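Local atomic coordinates of secreted effector protein SifA (Salmonella typhimurium, PDB entry 3CXB), a protein that acts inside host cells as a virulence effector, required for endosomal tubulation and the formation of Salmonella-induced filaments, and interacts with host PLEKHM2. Residues 99-102 / 107-110. Numbering follows the deposited sequence.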
loop_
_atom_site.group_PDB
_atom_site.type_symbol
_atom_site.label_atom_id
_atom_site.label_comp_id
_atom_site.label_asym_id
_atom_site.label_seq_id
_atom_site.Cartn_x
_atom_site.Cartn_y
_atom_site.Cartn_z
ATOM N N ARG A 99 12.029 6.003 11.015
ATOM C CA ARG A 99 12.872 5.719 12.154
ATOM C C ARG A 99 12.219 5.949 13.500
ATOM O O ARG A 99 11.230 6.658 13.611
ATOM C CB ARG A 99 14.131 6.563 12.056
ATOM C CG ARG A 99 13.835 8.004 11.751
ATOM C CD ARG A 99 15.107 8.827 11.704
ATOM N NE ARG A 99 14.804 10.240 11.482
ATOM C CZ ARG A 99 15.669 11.233 11.651
ATOM N NH1 ARG A 99 15.279 12.479 11.421
ATOM N NH2 ARG A 99 16.914 10.983 12.050
ATOM N N ILE A 100 12.796 5.338 14.524
ATOM C CA ILE A 100 12.312 5.472 15.879
ATOM C C ILE A 100 13.471 6.081 16.648
ATOM O O ILE A 100 14.518 5.441 16.770
ATOM C CB ILE A 100 11.998 4.091 16.501
ATOM C CG1 ILE A 100 10.981 3.336 15.636
ATOM C CG2 ILE A 100 11.458 4.264 17.921
ATOM C CD1 ILE A 100 10.639 1.951 16.160
ATOM N N MET A 101 13.290 7.298 17.164
ATOM C CA MET A 101 14.339 7.999 17.919
ATOM C C MET A 101 14.269 7.716 19.409
ATOM O O MET A 101 13.438 6.941 19.860
ATOM C CB MET A 101 14.225 9.508 17.713
ATOM C CG MET A 101 14.322 9.954 16.277
ATOM S SD MET A 101 15.913 9.570 15.580
ATOM C CE MET A 101 15.542 7.969 14.858
ATOM N N ASP A 102 15.143 8.357 20.176
ATOM C CA ASP A 102 15.149 8.174 21.623
ATOM C C ASP A 102 14.515 9.417 22.237
ATOM O O ASP A 102 14.247 10.386 21.531
ATOM C CB ASP A 102 16.582 8.012 22.144
ATOM C CG ASP A 102 16.641 7.314 23.500
ATOM O OD1 ASP A 102 15.949 7.755 24.446
ATOM O OD2 ASP A 102 17.384 6.316 23.624
ATOM N N ASN A 107 20.290 10.061 18.984
ATOM C CA ASN A 107 20.552 9.033 17.976
ATOM C C ASN A 107 19.305 8.282 17.473
ATOM O O ASN A 107 18.162 8.679 17.733
ATOM C CB ASN A 107 21.593 8.022 18.496
ATOM C CG ASN A 107 22.959 8.658 18.766
ATOM O OD1 ASN A 107 23.604 9.198 17.862
ATOM N ND2 ASN A 107 23.405 8.584 20.013
ATOM N N GLU A 108 19.542 7.191 16.750
ATOM C CA GLU A 108 18.466 6.395 16.178
ATOM C C GLU A 108 18.366 4.984 16.737
ATOM O O GLU A 108 19.337 4.230 16.730
ATOM C CB GLU A 108 18.640 6.311 14.668
ATOM C CG GLU A 108 18.711 7.658 13.978
ATOM C CD GLU A 108 18.955 7.525 12.494
ATOM O OE1 GLU A 108 18.793 8.531 11.776
ATOM O OE2 GLU A 108 19.316 6.416 12.044
ATOM N N LEU A 109 17.173 4.633 17.207
ATOM C CA LEU A 109 16.895 3.316 17.769
ATOM C C LEU A 109 16.646 2.273 16.667
ATOM O O LEU A 109 17.075 1.111 16.768
ATOM C CB LEU A 109 15.677 3.403 18.689
ATOM C CG LEU A 109 15.856 4.195 19.993
ATOM C CD1 LEU A 109 14.564 4.169 20.757
ATOM C CD2 LEU A 109 16.990 3.602 20.848
ATOM N N LEU A 110 15.958 2.704 15.616
ATOM C CA LEU A 110 15.638 1.847 14.484
ATOM C C LEU A 110 15.598 2.730 13.257
ATOM O O LEU A 110 14.932 3.757 13.240
ATOM C CB LEU A 110 14.278 1.178 14.702
ATOM C CG LEU A 110 13.738 0.199 13.656
ATOM C CD1 LEU A 110 14.572 -1.071 13.683
ATOM C CD2 LEU A 110 12.283 -0.120 13.941
#
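Three backbone bonds join Ile100 to the 107-110 segment: its N donates to Leu110 O at 3.0 Å, while its O receives two amides, Leu109 N at 2.8 Å and, more weakly, Leu110 N at 3.3 Å. One carbonyl thus serves two successive N-H groups, and an extra residue is accommodated on the 107-110 side.

Branched apolar side chains suit the buried side of this pairing. Ile100 CD1 meets Leu110 CD2 at 3.5 Å, on the face covered by helices 25-34 and 42-54, whose Ile34, Met53 and Leu54 extend the hydrophobic layer. Leu109 also leans toward strand 96-101, its CD1 lying 4.2 Å from Ile100 CG2.

Arg99, Met101 and Glu108 gather on the other side, where the long, partly exposed Arg99 and Glu108 can pair their charged ends. The guanidinium and carboxylate planes stand nearly perpendicular (83°), and Arg99 NH2 reaches Glu108 OE1 at 3.1 Å from the anti side, somewhat out of the carboxylate plane, in a bent salt bridge; the same oxygen also forms a salt bridge with Arg111. Flexible Met101, bent at chi2 (-63°) and again at chi3, runs alongside Glu108, CE 3.3 Å from Glu108 CG.

With Leu109 and Leu110 both opposite Ile100, this is a classic beta bulge in the antiparallel hairpin of strands 96-101 and 108-114, within the five-stranded sheet.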